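Local structure of 401aa long hypothetical glucose-1-phosphate thymidylyltransferase (Sulfolobus tokodaii, 2GGO) at residues H19-A24 / I317-N322; K23-I28 / E62-E67; E203-D208 / I216-W221. The protein synthesises UDP-N-acetylglucosamine and UDP-N-acetylgalactosamine as a bifunctional enzyme, in which a nucleotidyltransferase domain is joined to a hexapeptide-repeat domain. All blocks are in the same frame, centred on the assembly; numbering follows the deposited sequence.

Contact 1. Residues H19-A24 / I317-N322; sequences HTRPKA and IAEDVN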
loop_
_atom_site.group_PDB
_atom_site.type_symbol
_atom_site.label_atom_id
_atom_site.label_comp_id
_atom_site.label_asym_id
_atom_site.label_seq_id
_atom_site.Cartn_x
_atom_site.Cartn_y
_atom_site.Cartn_z
ATOM N N HIS A 19 0.739 2.033 -12.225
ATOM C CA HIS A 19 0.986 2.493 -13.549
ATOM C C HIS A 19 1.438 3.931 -13.571
ATOM O O HIS A 19 2.091 4.356 -14.520
ATOM C CB HIS A 19 -0.298 2.379 -14.363
ATOM C CG HIS A 19 -0.631 0.994 -14.762
ATOM N ND1 HIS A 19 -1.857 0.669 -15.294
ATOM C CD2 HIS A 19 0.097 -0.148 -14.763
ATOM C CE1 HIS A 19 -1.861 -0.614 -15.623
ATOM N NE2 HIS A 19 -0.702 -1.136 -15.285
ATOM N N THR A 20 1.057 4.714 -12.561
ATOM C CA THR A 20 1.380 6.115 -12.584
ATOM C C THR A 20 2.185 6.622 -11.361
ATOM O O THR A 20 2.606 7.782 -11.337
ATOM C CB THR A 20 0.132 6.952 -12.672
ATOM O OG1 THR A 20 -0.646 6.646 -11.531
ATOM C CG2 THR A 20 -0.667 6.624 -13.982
ATOM N N ARG A 21 2.388 5.792 -10.348
ATOM C CA ARG A 21 3.127 6.219 -9.142
ATOM C C ARG A 21 3.854 4.980 -8.588
ATOM O O ARG A 21 3.405 3.859 -8.839
ATOM C CB ARG A 21 2.184 6.863 -8.113
ATOM C CG ARG A 21 1.518 5.892 -7.153
ATOM C CD ARG A 21 0.786 6.643 -6.046
ATOM N NE ARG A 21 -0.434 7.278 -6.570
ATOM C CZ ARG A 21 -1.051 8.316 -6.034
ATOM N NH1 ARG A 21 -0.615 8.869 -4.914
ATOM N NH2 ARG A 21 -2.135 8.806 -6.616
ATOM N N PRO A 22 5.045 5.146 -7.950
ATOM C CA PRO A 22 5.735 3.991 -7.327
ATOM C C PRO A 22 4.968 3.553 -6.118
ATOM O O PRO A 22 4.306 4.384 -5.517
ATOM C CB PRO A 22 7.129 4.550 -6.924
ATOM C CG PRO A 22 7.241 5.886 -7.587
ATOM C CD PRO A 22 5.836 6.383 -7.852
ATOM N N LYS A 23 4.981 2.277 -5.750
ATOM C CA LYS A 23 4.157 1.912 -4.569
ATOM C C LYS A 23 4.405 2.694 -3.299
ATOM O O LYS A 23 3.533 2.743 -2.440
ATOM C CB LYS A 23 4.220 0.438 -4.217
ATOM C CG LYS A 23 5.329 -0.287 -4.921
ATOM C CD LYS A 23 6.155 -1.104 -3.917
ATOM C CE LYS A 23 7.487 -1.568 -4.560
ATOM N NZ LYS A 23 7.892 -2.944 -4.101
ATOM N N ALA A 24 5.600 3.282 -3.168
ATOM C CA ALA A 24 5.975 4.021 -1.954
ATOM C C ALA A 24 5.060 5.199 -1.794
ATOM O O ALA A 24 4.912 5.743 -0.698
ATOM C CB ALA A 24 7.424 4.503 -2.083
ATOM N N ILE A 317 -9.769 3.611 -6.336
ATOM C CA ILE A 317 -9.762 4.384 -7.584
ATOM C C ILE A 317 -8.626 5.395 -7.557
ATOM O O ILE A 317 -8.500 6.162 -6.627
ATOM C CB ILE A 317 -11.094 5.111 -7.765
ATOM C CG1 ILE A 317 -12.241 4.150 -7.998
ATOM C CG2 ILE A 317 -11.105 6.095 -8.908
ATOM C CD1 ILE A 317 -13.551 5.000 -7.871
ATOM N N ALA A 318 -7.802 5.402 -8.593
ATOM C CA ALA A 318 -6.553 6.098 -8.483
ATOM C C ALA A 318 -6.738 7.583 -8.769
ATOM O O ALA A 318 -7.874 8.093 -8.535
ATOM C CB ALA A 318 -5.500 5.438 -9.302
ATOM N N GLU A 319 -5.706 8.311 -9.189
ATOM C CA GLU A 319 -5.820 9.767 -9.287
ATOM C C GLU A 319 -6.340 10.250 -10.602
ATOM O O GLU A 319 -6.157 9.610 -11.610
ATOM C CB GLU A 319 -4.455 10.466 -8.983
ATOM C CG GLU A 319 -3.285 10.311 -10.082
ATOM C CD GLU A 319 -2.646 8.948 -10.130
ATOM O OE1 GLU A 319 -2.987 8.119 -9.302
ATOM O OE2 GLU A 319 -1.792 8.670 -11.009
ATOM N N ASP A 320 -6.991 11.391 -10.578
ATOM C CA ASP A 320 -7.581 12.053 -11.749
ATOM C C ASP A 320 -8.452 11.145 -12.618
ATOM O O ASP A 320 -8.360 11.167 -13.832
ATOM C CB ASP A 320 -6.500 12.813 -12.521
ATOM C CG ASP A 320 -5.757 13.856 -11.638
ATOM O OD1 ASP A 320 -6.447 14.626 -10.892
ATOM O OD2 ASP A 320 -4.476 13.937 -11.677
ATOM N N VAL A 321 -9.316 10.344 -11.978
ATOM C CA VAL A 321 -10.270 9.498 -12.673
ATOM C C VAL A 321 -11.537 10.288 -12.791
ATOM O O VAL A 321 -11.803 11.134 -11.926
ATOM C CB VAL A 321 -10.484 8.142 -11.954
ATOM C CG1 VAL A 321 -11.551 7.164 -12.781
ATOM C CG2 VAL A 321 -9.128 7.371 -11.943
ATOM N N ASN A 322 -12.267 10.131 -13.895
ATOM C CA ASN A 322 -13.609 10.739 -13.977
ATOM C C ASN A 322 -14.598 9.677 -14.278
ATOM O O ASN A 322 -14.393 9.029 -15.204
ATOM C CB ASN A 322 -13.732 11.831 -15.091
ATOM C CG ASN A 322 -12.729 13.006 -14.876
ATOM O OD1 ASN A 322 -12.881 13.831 -13.984
ATOM N ND2 ASN A 322 -11.650 13.011 -15.664
#
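Thr20 and Arg21 meet Glu319 where the nucleotidyltransferase domain faces the left-handed parallel beta-helix formed by the hexapeptide repeats. Segment 19-24 belongs to the loop between strands 2-6 and 27-28. Segment 317-322 is a corner of the beta-helix, where one coil turns from strand 316-317 to strand 322-323. The contact is polar, and a single carboxylate carries one side of it. Glu319 reaches out of the corner toward the nucleotidyltransferase domain, and both partners come to it from the opposite direction. The chain of Glu319 bends at chi2, which turns the carboxylate toward Thr20 and Arg21. Each of its oxygens meets a different residue. OE2 of Glu319 accepts a hydrogen bond from Thr20 OG1. Its modelled length of 2.4 Å is very short and therefore doubtful. OE1 of Glu319 takes a salt bridge from Arg21 NH2 at 2.9 Å. The bond is fairly straight, with an N-H...O angle of 162°. OE1 lies at the edge of the guanidinium, in its plane. On the acid's side, however, NH2 sits well above the carboxylate plane, 59° out of it. The guanidinium and carboxylate planes are 73° apart, and NH2 alone makes the bond instead of a side-on pair. Arg21 NH2 has a second acid, Glu302, also on the beta-helix side. Arg21, shared by Glu319 and Glu302, would probably favour the ionised form of both acids. Arg21 NH1 is hydrogen-bonded to Phe25 O, which helps to fix the rotation of the guanidinium. Behind the corner, Ser304 OG bonds to both Ala318 O and Val321 N and so braces the turn that carries Glu319.

Contact 2. Residues K23-I28 / E62-E67; sequences KAFVPI and EKKLKE
Val26 N donates a hydrogen bond to Lys23 O at 3.1 Å, closing the 3-10 turn that holds Phe25 against Lys64 and Leu65. This is packing inside the GT-A-type nucleotidyltransferase fold. It joins the loop before strand 27-28 to the C-terminal end of helix 58-64. Phe25 carries one side of the contact with the far part of its ring. CE1 of Phe25 meets Lys64 CB at 3.7 Å, an oblique approach. The side chains of Phe25 and Lys64 run past each other in opposite directions. Lys64 bends at chi2, chi3 and chi4, and its bends lead the chain along the ring, from CB near CE1 and CZ of Phe25 to CE, 4.1 Å from Phe25 CD1. The aliphatic part of the lysine thus shields the ring, while the residue itself is at the surface. Tyr60 and Phe61 of the same helix also meet the Phe25 ring, Phe61 edge-to-face. Ile34 of helix 33-43 touches both Phe25 and Leu65. With an alanine in place of Phe25, a gap would probably open between the turn and the helix end, and Lys64 CB and Leu65 CG would lose their aromatic partner. Leu65 is the first residue to leave helical geometry. Its CG stands at the edge of the Phe25 ring, near the ring plane, 4.0 Å from CZ of Phe25.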
loop_
_atom_site.group_PDB
_atom_site.type_symbol
_atom_site.label_atom_id
_atom_site.label_comp_id
_atom_site.label_asym_id
_atom_site.label_seq_id
_atom_site.Cartn_x
_atom_site.Cartn_y
_atom_site.Cartn_z
ATOM N N LYS A 23 4.981 2.277 -5.750
ATOM C CA LYS A 23 4.157 1.912 -4.569
ATOM C C LYS A 23 4.405 2.694 -3.299
ATOM O O LYS A 23 3.533 2.743 -2.440
ATOM C CB LYS A 23 4.220 0.438 -4.217
ATOM C CG LYS A 23 5.329 -0.287 -4.921
ATOM C CD LYS A 23 6.155 -1.104 -3.917
ATOM C CE LYS A 23 7.487 -1.568 -4.560
ATOM N NZ LYS A 23 7.892 -2.944 -4.101
ATOM N N ALA A 24 5.600 3.282 -3.168
ATOM C CA ALA A 24 5.975 4.021 -1.954
ATOM C C ALA A 24 5.060 5.199 -1.794
ATOM O O ALA A 24 4.912 5.743 -0.698
ATOM C CB ALA A 24 7.424 4.503 -2.083
ATOM N N PHE A 25 4.428 5.599 -2.894
ATOM C CA PHE A 25 3.531 6.779 -2.876
ATOM C C PHE A 25 2.018 6.479 -2.797
ATOM O O PHE A 25 1.228 7.370 -2.877
ATOM C CB PHE A 25 3.881 7.732 -4.016
ATOM C CG PHE A 25 5.200 8.389 -3.824
ATOM C CD1 PHE A 25 5.309 9.505 -2.980
ATOM C CD2 PHE A 25 6.334 7.871 -4.420
ATOM C CE1 PHE A 25 6.538 10.096 -2.754
ATOM C CE2 PHE A 25 7.570 8.447 -4.192
ATOM C CZ PHE A 25 7.670 9.569 -3.360
ATOM N N VAL A 26 1.652 5.224 -2.644
ATOM C CA VAL A 26 0.265 4.821 -2.366
ATOM C C VAL A 26 -0.204 5.624 -1.153
ATOM O O VAL A 26 0.508 5.613 -0.128
ATOM C CB VAL A 26 0.187 3.309 -2.076
ATOM C CG1 VAL A 26 -1.105 2.923 -1.358
ATOM C CG2 VAL A 26 0.269 2.525 -3.339
ATOM N N PRO A 27 -1.390 6.325 -1.250
ATOM C CA PRO A 27 -1.833 7.078 -0.096
ATOM C C PRO A 27 -2.546 6.228 0.967
ATOM O O PRO A 27 -3.232 5.216 0.687
ATOM C CB PRO A 27 -2.753 8.154 -0.693
ATOM C CG PRO A 27 -3.281 7.586 -1.904
ATOM C CD PRO A 27 -2.369 6.458 -2.358
ATOM N N ILE A 28 -2.300 6.617 2.203
ATOM C CA ILE A 28 -3.011 6.103 3.334
ATOM C C ILE A 28 -3.595 7.382 3.881
ATOM O O ILE A 28 -2.841 8.293 4.279
ATOM C CB ILE A 28 -2.055 5.452 4.335
ATOM C CG1 ILE A 28 -1.294 4.324 3.651
ATOM C CG2 ILE A 28 -2.840 4.943 5.544
ATOM C CD1 ILE A 28 0.020 4.097 4.261
ATOM N N GLU A 62 12.924 12.042 -6.268
ATOM C CA GLU A 62 13.632 13.302 -6.113
ATOM C C GLU A 62 12.654 14.458 -6.079
ATOM O O GLU A 62 12.771 15.330 -5.239
ATOM C CB GLU A 62 14.694 13.485 -7.198
ATOM C CG GLU A 62 16.120 13.569 -6.648
ATOM C CD GLU A 62 17.184 12.927 -7.568
ATOM O OE1 GLU A 62 16.821 12.378 -8.649
ATOM O OE2 GLU A 62 18.394 12.962 -7.198
ATOM N N LYS A 63 11.669 14.448 -6.969
ATOM C CA LYS A 63 10.722 15.556 -7.066
ATOM C C LYS A 63 9.826 15.701 -5.847
ATOM O O LYS A 63 9.536 16.820 -5.440
ATOM C CB LYS A 63 9.900 15.446 -8.356
ATOM C CG LYS A 63 10.664 16.032 -9.539
ATOM C CD LYS A 63 10.243 15.470 -10.906
ATOM C CE LYS A 63 10.765 16.373 -12.054
ATOM N NZ LYS A 63 9.918 17.604 -12.295
ATOM N N LYS A 64 9.422 14.565 -5.262
ATOM C CA LYS A 64 8.475 14.519 -4.136
ATOM C C LYS A 64 9.108 14.584 -2.726
ATOM O O LYS A 64 8.537 15.181 -1.817
ATOM C CB LYS A 64 7.564 13.294 -4.271
ATOM C CG LYS A 64 6.540 13.368 -5.395
ATOM C CD LYS A 64 5.265 14.104 -4.979
ATOM C CE LYS A 64 4.159 13.127 -4.559
ATOM N NZ LYS A 64 3.498 13.523 -3.240
ATOM N N LEU A 65 10.281 13.995 -2.537
ATOM C CA LEU A 65 10.836 13.866 -1.191
ATOM C C LEU A 65 11.874 14.922 -0.867
ATOM O O LEU A 65 12.986 14.874 -1.405
ATOM C CB LEU A 65 11.434 12.470 -1.007
ATOM C CG LEU A 65 10.435 11.313 -1.086
ATOM C CD1 LEU A 65 11.146 10.015 -1.006
ATOM C CD2 LEU A 65 9.450 11.441 0.013
ATOM N N LYS A 66 11.539 15.846 0.037
ATOM C CA LYS A 66 12.402 17.016 0.304
ATOM C C LYS A 66 13.875 16.712 0.721
ATOM O O LYS A 66 14.814 16.969 -0.059
ATOM C CB LYS A 66 11.744 17.998 1.295
ATOM C CG LYS A 66 12.512 19.348 1.451
ATOM C CD LYS A 66 12.205 20.397 0.345
ATOM C CE LYS A 66 11.340 21.586 0.881
ATOM N NZ LYS A 66 10.489 22.310 -0.147
ATOM N N GLU A 67 14.109 16.199 1.922
ATOM C CA GLU A 67 15.504 16.083 2.359
ATOM C C GLU A 67 15.947 14.649 2.551
ATOM O O GLU A 67 16.393 14.275 3.639
ATOM C CB GLU A 67 15.707 16.861 3.658
ATOM C CG GLU A 67 15.362 18.371 3.563
ATOM C CD GLU A 67 14.368 18.843 4.673
ATOM O OE1 GLU A 67 14.530 18.428 5.869
ATOM O OE2 GLU A 67 13.428 19.634 4.338
#

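Contact 3. Residues E203-D208 / I216-W221; sequences EGYWMD and IDVNKW
Tyr205 and Trp221 form a face-to-face aromatic stack. The phenol ring lies over the five-membered ring of the indole, with centroids 3.7 Å apart and planes at 4°. The closest atoms are Tyr205 CD1 and Trp221 CD1, at 3.5 Å. Both residues place CG anti to the backbone N (chi1 -178° for Tyr205, -167° for Trp221), and the two side chains run antiparallel past one another, which brings each CB over the other's ring. Two reciprocal CH-pi contacts follow. Tyr205 CB sits 4.0 Å from the centroid of the Trp221 five-membered ring, and Trp221 CB is also 4.0 Å from the centroid of the Tyr205 ring.

The contact joins strand 206-208 and the residues just before it to helix 212-225, within the nucleotidyltransferase fold. The strand pairs antiparallel with strand 100-102. Met207 points to the helix, as does Tyr205 two residues earlier, whereas Trp206 and Asp208 point away. On the helix, Asp217, Val218 and Trp221 are spaced to share one side, and the helical bond from Trp221 N to Asp217 O ties two of them together. Lys220 is turned elsewhere, to a salt bridge with Glu297 and a cation-pi contact with Tyr280 of the beta-helix.

The apolar contacts centre on Val218. Its CG1 is pressed against Met207 CG at 3.4 Å, tighter than usual for two carbons. The same methyl meets the Tyr205 ring at its edge, near the hydroxyl end, 3.7 Å from Tyr205 OH. Met207 bends at both chi2 and chi3. This carries its terminal methyl across the Asp217 side chain, with CE of Met207 3.8 Å from CB of Asp217.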
loop_
_atom_site.group_PDB
_atom_site.type_symbol
_atom_site.label_atom_id
_atom_site.label_comp_id
_atom_site.label_asym_id
_atom_site.label_seq_id
_atom_site.Cartn_x
_atom_site.Cartn_y
_atom_site.Cartn_z
ATOM N N GLU A 203 4.756 -5.741 18.044
ATOM C CA GLU A 203 3.476 -5.880 18.743
ATOM C C GLU A 203 2.170 -5.269 18.142
ATOM O O GLU A 203 1.155 -5.996 18.043
ATOM C CB GLU A 203 3.622 -5.746 20.267
ATOM C CG GLU A 203 4.297 -7.050 20.837
ATOM C CD GLU A 203 3.790 -7.486 22.207
ATOM O OE1 GLU A 203 3.164 -8.574 22.289
ATOM O OE2 GLU A 203 4.024 -6.748 23.196
ATOM N N GLY A 204 2.193 -3.997 17.719
ATOM C CA GLY A 204 1.031 -3.395 17.023
ATOM C C GLY A 204 0.622 -3.932 15.629
ATOM O O GLY A 204 0.684 -5.139 15.338
ATOM N N TYR A 205 0.219 -3.011 14.753
ATOM C CA TYR A 205 -0.240 -3.320 13.378
ATOM C C TYR A 205 0.866 -3.290 12.292
ATOM O O TYR A 205 1.653 -2.353 12.197
ATOM C CB TYR A 205 -1.418 -2.387 13.032
ATOM C CG TYR A 205 -2.084 -2.569 11.663
ATOM C CD1 TYR A 205 -3.057 -3.558 11.456
ATOM C CD2 TYR A 205 -1.778 -1.706 10.586
ATOM C CE1 TYR A 205 -3.683 -3.700 10.205
ATOM C CE2 TYR A 205 -2.410 -1.845 9.331
ATOM C CZ TYR A 205 -3.356 -2.836 9.160
ATOM O OH TYR A 205 -3.966 -2.993 7.935
ATOM N N TRP A 206 0.887 -4.354 11.503
ATOM C CA TRP A 206 1.765 -4.564 10.378
ATOM C C TRP A 206 0.908 -5.001 9.151
ATOM O O TRP A 206 -0.045 -5.754 9.286
ATOM C CB TRP A 206 2.753 -5.670 10.736
ATOM C CG TRP A 206 3.857 -5.946 9.710
ATOM C CD1 TRP A 206 5.044 -5.280 9.589
ATOM C CD2 TRP A 206 3.873 -6.969 8.691
ATOM N NE1 TRP A 206 5.799 -5.822 8.564
ATOM C CE2 TRP A 206 5.099 -6.853 7.996
ATOM C CE3 TRP A 206 2.963 -7.968 8.292
ATOM C CZ2 TRP A 206 5.439 -7.688 6.921
ATOM C CZ3 TRP A 206 3.310 -8.806 7.226
ATOM C CH2 TRP A 206 4.526 -8.648 6.550
ATOM N N MET A 207 1.284 -4.566 7.954
ATOM C CA MET A 207 0.645 -5.029 6.732
ATOM C C MET A 207 1.671 -4.841 5.636
ATOM O O MET A 207 2.190 -3.764 5.489
ATOM C CB MET A 207 -0.588 -4.145 6.461
ATOM C CG MET A 207 -1.383 -4.434 5.136
ATOM S SD MET A 207 -2.076 -6.096 5.069
ATOM C CE MET A 207 -3.460 -5.920 6.216
ATOM N N ASP A 208 2.013 -5.856 4.859
ATOM C CA ASP A 208 2.698 -5.493 3.624
ATOM C C ASP A 208 1.644 -5.167 2.576
ATOM O O ASP A 208 0.635 -5.872 2.427
ATOM C CB ASP A 208 3.708 -6.527 3.127
ATOM C CG ASP A 208 3.058 -7.719 2.559
ATOM O OD1 ASP A 208 1.978 -8.060 3.090
ATOM O OD2 ASP A 208 3.624 -8.313 1.611
ATOM N N ILE A 216 -7.097 -0.924 0.618
ATOM C CA ILE A 216 -8.312 -0.799 1.436
ATOM C C ILE A 216 -8.010 -1.191 2.903
ATOM O O ILE A 216 -8.253 -0.440 3.802
ATOM C CB ILE A 216 -9.540 -1.568 0.862
ATOM C CG1 ILE A 216 -9.790 -1.145 -0.612
ATOM C CG2 ILE A 216 -10.745 -1.111 1.629
ATOM C CD1 ILE A 216 -10.654 -2.136 -1.513
ATOM N N ASP A 217 -7.496 -2.378 3.115
ATOM C CA ASP A 217 -6.994 -2.790 4.416
ATOM C C ASP A 217 -6.297 -1.632 5.178
ATOM O O ASP A 217 -6.837 -1.142 6.192
ATOM C CB ASP A 217 -6.041 -3.981 4.219
ATOM C CG ASP A 217 -6.726 -5.177 3.635
ATOM O OD1 ASP A 217 -7.968 -5.160 3.617
ATOM O OD2 ASP A 217 -6.059 -6.137 3.166
ATOM N N VAL A 218 -5.151 -1.137 4.711
ATOM C CA VAL A 218 -4.463 -0.115 5.575
ATOM C C VAL A 218 -5.200 1.204 5.755
ATOM O O VAL A 218 -5.075 1.922 6.785
ATOM C CB VAL A 218 -2.970 0.150 5.173
ATOM C CG1 VAL A 218 -2.204 -1.132 5.220
ATOM C CG2 VAL A 218 -2.918 0.668 3.766
ATOM N N ASN A 219 -5.973 1.587 4.753
ATOM C CA ASN A 219 -6.630 2.885 4.836
ATOM C C ASN A 219 -7.752 2.738 5.811
ATOM O O ASN A 219 -8.058 3.682 6.541
ATOM C CB ASN A 219 -7.179 3.265 3.443
ATOM C CG ASN A 219 -6.324 4.214 2.719
ATOM O OD1 ASN A 219 -6.386 5.405 2.943
ATOM N ND2 ASN A 219 -5.513 3.712 1.809
ATOM N N LYS A 220 -8.344 1.538 5.876
ATOM C CA LYS A 220 -9.394 1.295 6.887
ATOM C C LYS A 220 -8.789 1.356 8.275
ATOM O O LYS A 220 -9.219 2.130 9.125
ATOM C CB LYS A 220 -10.052 -0.048 6.668
ATOM C CG LYS A 220 -11.106 -0.076 5.556
ATOM C CD LYS A 220 -11.655 -1.448 5.467
ATOM C CE LYS A 220 -12.674 -1.679 6.601
ATOM N NZ LYS A 220 -13.165 -3.040 6.351
ATOM N N TRP A 221 -7.722 0.591 8.481
ATOM C CA TRP A 221 -6.988 0.708 9.759
ATOM C C TRP A 221 -6.672 2.159 10.170
ATOM O O TRP A 221 -6.999 2.615 11.265
ATOM C CB TRP A 221 -5.714 -0.120 9.727
ATOM C CG TRP A 221 -5.168 -0.236 11.124
ATOM C CD1 TRP A 221 -5.508 -1.175 12.061
ATOM C CD2 TRP A 221 -4.246 0.663 11.765
ATOM N NE1 TRP A 221 -4.832 -0.926 13.237
ATOM C CE2 TRP A 221 -4.058 0.198 13.081
ATOM C CE3 TRP A 221 -3.543 1.799 11.344
ATOM C CZ2 TRP A 221 -3.181 0.831 13.977
ATOM C CZ3 TRP A 221 -2.707 2.424 12.215
ATOM C CH2 TRP A 221 -2.527 1.950 13.529
#

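Contacts 1 and 2 share Lys23 and Ala24, and their centres are 12 Å apart. They touch directly, with Arg21 CD 3.8 Å from Val26 N. Contact 3 is centred about 19 Å from contact 2 and reaches it through a probable hydrogen bond of 3.0 Å from Asn219 ND2 to Pro27 O. Contacts 1 and 3 do not touch; their nearest atoms are about 7 Å apart. Contacts 2 and 3 lie within the nucleotidyltransferase domain, and contact 1 ties that domain to the beta-helix. Each lies near the probable nucleotide site: measured from the side chains, Arg21 is about 9 Å and Phe25 about 11 Å from Gly11, and Met207 about 10 Å from Arg13.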